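Local coordinates for cytochrome c-550-like protein (Thermosynechococcus elongatus, PDB 4LJI) that probably serves as a low-potential cytochrome c, carrying electrons through one covalently bound heme c, and can partially replace the photosystem II cytochrome c-550, at residues A[2-6]-A[7-11]; A[12-15]-A[16-20]. One frame throughout, in Å; residues are numbered along the deposited sequence. Where two conformers were deposited one is given.

Contact 1: A[2-6]-A[7-11]; sequences AGVDN and YVIQY
Asn6 and Gln10, one helical turn apart, are joined twice, once through the backbone and once through their side-chain amides. The backbone bond runs from Gln10 N to Asn6 O over 2.9 Å and is almost straight (175°). Asn6 ND2 also donates a hydrogen bond to Gln10 OE1 at 3.0 Å; the acceptor lies close to the amide plane of Asn6, whereas the donor is tilted somewhat from the carbonyl plane of Gln10. The amide planes stand 71° apart. Both side chains leave with CG anti to the backbone N (chi1 178° for Gln10), and the extended Gln10 chain carries its OE1 to the amide of Asn6 on the exposed side. The pair spans the whole of helix 6-10, little more than one turn near the N-terminus of this c-type cytochrome, with Asp5 at the N-cap position. Asp5 makes no capping bond with its side chain, which, in the conformer described, forms a salt bridge with Arg41 of helix 33-46 instead. Its carbonyl faces the helix: Asp5 O receives weak bonds from Val8 N at 3.0 Å and Ile9 N at 3.5 Å. On the apolar flank Val4 CG1 meets Ile9 CD1 at 3.5 Å, the two side chains crossing at about a right angle, while Val8 CG1 stands farther off, 4.4 Å from Val4 CG1. Val4 also rests on Ala33, Val34 and Thr37, and Tyr7, whose ring has Tyr11 CB above one face, near the rim, makes a cation-pi contact with Lys40.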
loop_
_atom_site.group_PDB
_atom_site.type_symbol
_atom_site.label_atom_id
_atom_site.label_comp_id
_atom_site.label_asym_id
_atom_site.label_seq_id
_atom_site.Cartn_x
_atom_site.Cartn_y
_atom_site.Cartn_z
ATOM N N ALA A 2 -1.055 -14.149 -16.885
ATOM C CA ALA A 2 -1.375 -13.858 -15.491
ATOM C C ALA A 2 -0.852 -14.947 -14.562
ATOM O O ALA A 2 -0.936 -14.819 -13.342
ATOM C CB ALA A 2 -2.881 -13.674 -15.312
ATOM N N GLY A 3 -0.305 -16.016 -15.143
ATOM C CA GLY A 3 0.196 -17.145 -14.374
ATOM C C GLY A 3 1.537 -16.883 -13.707
ATOM O O GLY A 3 1.701 -17.082 -12.499
ATOM N N VAL A 4 2.510 -16.455 -14.503
ATOM C CA VAL A 4 3.776 -15.973 -13.960
ATOM C C VAL A 4 3.992 -14.532 -14.405
ATOM O O VAL A 4 3.920 -14.216 -15.593
ATOM C CB VAL A 4 4.970 -16.830 -14.408
ATOM C CG1 VAL A 4 6.278 -16.277 -13.834
ATOM C CG2 VAL A 4 4.770 -18.278 -13.990
ATOM N N ASP A 5 4.255 -13.650 -13.457
ATOM C CA ASP A 5 4.454 -12.257 -13.812
ATOM C C ASP A 5 5.876 -12.014 -14.327
ATOM O O ASP A 5 6.828 -12.652 -13.892
ATOM C CB ASP A 5 4.083 -11.348 -12.639
ATOM C CG ASP A 5 2.572 -11.258 -12.432
ATOM O OD1 ASP A 5 1.842 -12.163 -12.904
ATOM O OD2 ASP A 5 2.111 -10.285 -11.801
ATOM N N ASN A 6 6.003 -11.100 -15.291
ATOM C CA ASN A 6 7.297 -10.819 -15.906
ATOM C C ASN A 6 8.345 -10.404 -14.886
ATOM O O ASN A 6 9.502 -10.781 -15.008
ATOM C CB ASN A 6 7.191 -9.767 -17.019
ATOM C CG ASN A 6 8.521 -9.549 -17.749
ATOM O OD1 ASN A 6 8.996 -10.432 -18.468
ATOM N ND2 ASN A 6 9.126 -8.373 -17.561
ATOM N N TYR A 7 7.927 -9.647 -13.877
ATOM C CA TYR A 7 8.855 -9.201 -12.838
ATOM C C TYR A 7 9.605 -10.366 -12.208
ATOM O O TYR A 7 10.787 -10.268 -11.918
ATOM C CB TYR A 7 8.150 -8.354 -11.778
ATOM C CG TYR A 7 9.062 -7.900 -10.655
ATOM C CD1 TYR A 7 9.816 -6.741 -10.776
ATOM C CD2 TYR A 7 9.198 -8.651 -9.486
ATOM C CE1 TYR A 7 10.660 -6.330 -9.767
ATOM C CE2 TYR A 7 10.022 -8.235 -8.461
ATOM C CZ TYR A 7 10.755 -7.070 -8.613
ATOM O OH TYR A 7 11.588 -6.646 -7.609
ATOM N N VAL A 8 8.902 -11.472 -12.009
ATOM C CA VAL A 8 9.512 -12.672 -11.444
ATOM C C VAL A 8 10.529 -13.356 -12.384
ATOM O O VAL A 8 11.597 -13.825 -11.953
ATOM C CB VAL A 8 8.415 -13.672 -11.029
ATOM C CG1 VAL A 8 9.062 -15.044 -10.704
ATOM C CG2 VAL A 8 7.554 -13.087 -9.896
ATOM N N ILE A 9 10.195 -13.440 -13.668
ATOM C CA ILE A 9 11.115 -14.020 -14.645
ATOM C C ILE A 9 12.369 -13.158 -14.811
ATOM O O ILE A 9 13.488 -13.655 -14.692
ATOM C CB ILE A 9 10.448 -14.187 -16.020
ATOM C CG1 ILE A 9 9.197 -15.048 -15.899
ATOM C CG2 ILE A 9 11.413 -14.805 -17.017
ATOM C CD1 ILE A 9 9.477 -16.387 -15.319
ATOM N N GLN A 10 12.166 -11.865 -15.070
ATOM C CA GLN A 10 13.244 -10.954 -15.463
ATOM C C GLN A 10 14.012 -10.330 -14.293
ATOM O O GLN A 10 15.226 -10.120 -14.374
ATOM C CB GLN A 10 12.697 -9.845 -16.383
ATOM C CG GLN A 10 13.741 -8.804 -16.824
ATOM C CD GLN A 10 13.146 -7.689 -17.686
ATOM O OE1 GLN A 10 11.977 -7.745 -18.078
ATOM N NE2 GLN A 10 13.957 -6.670 -17.985
ATOM N N TYR A 11 13.321 -10.041 -13.203
ATOM C CA TYR A 11 13.953 -9.329 -12.110
ATOM C C TYR A 11 14.242 -10.211 -10.897
ATOM O O TYR A 11 15.228 -9.997 -10.190
ATOM C CB TYR A 11 13.156 -8.067 -11.768
ATOM C CG TYR A 11 13.229 -7.048 -12.890
ATOM C CD1 TYR A 11 14.444 -6.745 -13.483
ATOM C CD2 TYR A 11 12.090 -6.420 -13.380
ATOM C CE1 TYR A 11 14.534 -5.828 -14.524
ATOM C CE2 TYR A 11 12.170 -5.499 -14.429
ATOM C CZ TYR A 11 13.395 -5.210 -14.993
ATOM O OH TYR A 11 13.495 -4.303 -16.033
#

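Contact 2: A[12-15]-A[16-20]; sequences LKVT and DTVEL
Val14 and Val18 meet through their branched side chains on the inner side of the bend that leads into strand 17-21. Val14 CG2 approaches Val18 CB at 3.8 Å, with the two side chains roughly perpendicular. The other methyl of Val14, CG1, anti to the backbone N (chi1 175°), lies 4.0 Å from Thr17 C, one residue before Val18. This is the compact part of the contact, with Val14 buried; Leu36 of helix 33-46 and Arg123 of helix 111-127 touch both valines. The chain here leaves helix 6-10 through Lys13, which has positive phi, and then turns into the first strand of a beta-hairpin, a two-stranded antiparallel sheet whose partner is strand 28-32; Val18 pairs with Phe31 of that strand through backbone hydrogen bonding. The outer side of the bend differs in exposure: Thr15 and Asp16 both lie at the surface and meet simply as neighbours in sequence, without the helices that cover the valines. Asp16 OD1 lies 3.2 Å from Thr15 CG2, a methyl-to-carboxylate contact without a hydrogen bond. The Asp16 carboxylate is brought back over Thr15 because CG stands beside its own backbone N (chi1 -64°). No direct hydrogen bond joins 12-15 to 16-20. A water spans the bend instead, donating to Thr17 O at 2.9 Å and, over a longer 3.3 Å, to Lys13 O, a carbonyl that also accepts a bond from Arg123.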
loop_
_atom_site.group_PDB
_atom_site.type_symbol
_atom_site.label_atom_id
_atom_site.label_comp_id
_atom_site.label_asym_id
_atom_site.label_seq_id
_atom_site.Cartn_x
_atom_site.Cartn_y
_atom_site.Cartn_z
ATOM N N LEU A 12 13.406 -11.218 -10.658
ATOM C CA LEU A 12 13.733 -12.221 -9.649
ATOM C C LEU A 12 14.477 -13.415 -10.234
ATOM O O LEU A 12 14.932 -14.289 -9.488
ATOM C CB LEU A 12 12.486 -12.720 -8.952
ATOM C CG LEU A 12 11.676 -11.734 -8.086
ATOM C CD1 LEU A 12 10.610 -12.431 -7.273
ATOM C CD2 LEU A 12 12.548 -10.879 -7.166
ATOM N N LYS A 13 14.591 -13.448 -11.562
ATOM C CA LYS A 13 15.325 -14.496 -12.276
ATOM C C LYS A 13 14.910 -15.898 -11.843
ATOM O O LYS A 13 15.755 -16.723 -11.507
ATOM C CB LYS A 13 16.849 -14.318 -12.119
ATOM C CG LYS A 13 17.388 -13.040 -12.716
ATOM C CD LYS A 13 18.701 -12.617 -12.063
ATOM C CE LYS A 13 18.929 -11.119 -12.268
ATOM N NZ LYS A 13 19.760 -10.474 -11.208
ATOM N N VAL A 14 13.604 -16.141 -11.839
ATOM C CA VAL A 14 13.056 -17.450 -11.491
ATOM C C VAL A 14 12.063 -17.875 -12.571
ATOM O O VAL A 14 10.998 -17.271 -12.718
ATOM C CB VAL A 14 12.349 -17.436 -10.110
ATOM C CG1 VAL A 14 11.689 -18.780 -9.823
ATOM C CG2 VAL A 14 13.322 -17.076 -8.999
ATOM N N THR A 15 12.429 -18.902 -13.344
ATOM C CA THR A 15 11.588 -19.379 -14.441
ATOM C C THR A 15 10.871 -20.654 -14.022
ATOM O O THR A 15 9.682 -20.828 -14.285
ATOM C CB THR A 15 12.414 -19.671 -15.716
ATOM O OG1 THR A 15 12.918 -18.443 -16.263
ATOM C CG2 THR A 15 11.554 -20.368 -16.768
ATOM N N ASP A 16 11.617 -21.535 -13.361
ATOM C CA ASP A 16 11.101 -22.809 -12.871
ATOM C C ASP A 16 10.865 -22.758 -11.364
ATOM O O ASP A 16 9.755 -22.505 -10.887
ATOM C CB ASP A 16 12.104 -23.938 -13.166
ATOM C CG ASP A 16 12.317 -24.178 -14.653
ATOM O OD1 ASP A 16 12.245 -23.208 -15.439
ATOM O OD2 ASP A 16 12.556 -25.340 -15.041
ATOM N N THR A 17 11.922 -23.052 -10.620
ATOM C CA THR A 17 11.870 -23.044 -9.174
ATOM C C THR A 17 13.105 -22.364 -8.630
ATOM O O THR A 17 14.085 -22.153 -9.341
ATOM C CB THR A 17 11.811 -24.473 -8.558
ATOM O OG1 THR A 17 13.003 -25.182 -8.905
ATOM C CG2 THR A 17 10.580 -25.224 -9.047
ATOM N N VAL A 18 13.064 -22.069 -7.342
ATOM C CA VAL A 18 14.188 -21.483 -6.637
ATOM C C VAL A 18 14.162 -22.132 -5.260
ATOM O O VAL A 18 13.097 -22.549 -4.793
ATOM C CB VAL A 18 14.015 -19.924 -6.512
ATOM C CG1 VAL A 18 12.830 -19.575 -5.610
ATOM C CG2 VAL A 18 15.276 -19.271 -5.983
ATOM N N GLU A 19 15.324 -22.227 -4.613
ATOM C CA GLU A 19 15.402 -22.769 -3.262
ATOM C C GLU A 19 15.681 -21.664 -2.262
ATOM O O GLU A 19 16.691 -20.949 -2.404
ATOM C CB GLU A 19 16.518 -23.816 -3.192
ATOM C CG GLU A 19 16.264 -24.989 -4.096
ATOM C CD GLU A 19 15.126 -25.833 -3.578
ATOM O OE1 GLU A 19 14.947 -25.871 -2.338
ATOM O OE2 GLU A 19 14.420 -26.447 -4.394
ATOM N N LEU A 20 14.810 -21.499 -1.259
ATOM C CA LEU A 20 15.013 -20.410 -0.292
ATOM C C LEU A 20 15.154 -20.907 1.124
ATOM O O LEU A 20 14.546 -21.908 1.497
ATOM C CB LEU A 20 13.857 -19.411 -0.342
ATOM C CG LEU A 20 13.703 -18.697 -1.689
ATOM C CD1 LEU A 20 12.356 -17.996 -1.730
ATOM C CD2 LEU A 20 14.835 -17.692 -1.957
HETATM O O HOH W 1 15.535 -19.730 -10.189
#

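Contact 1 and contact 2 follow in series near the start of the chain, their centres 11 Å apart and on the same side of the centre of the chain. Helix 6-10 is shared between the halves of the first; the second carries the chain on into strand 17-21 and the two-stranded sheet. They touch directly: probable backbone bonds run from Leu12 N to Tyr7 O and from Val14 N to Val8 O, and the Ile9 side chain packs on Thr15. Helix 33-46 borders both. Together they make a continuous N-terminal path at the surface, with contact 2 away from the heme site and the side chain of Tyr7 in contact 1 about 14 Å from a bound heme c.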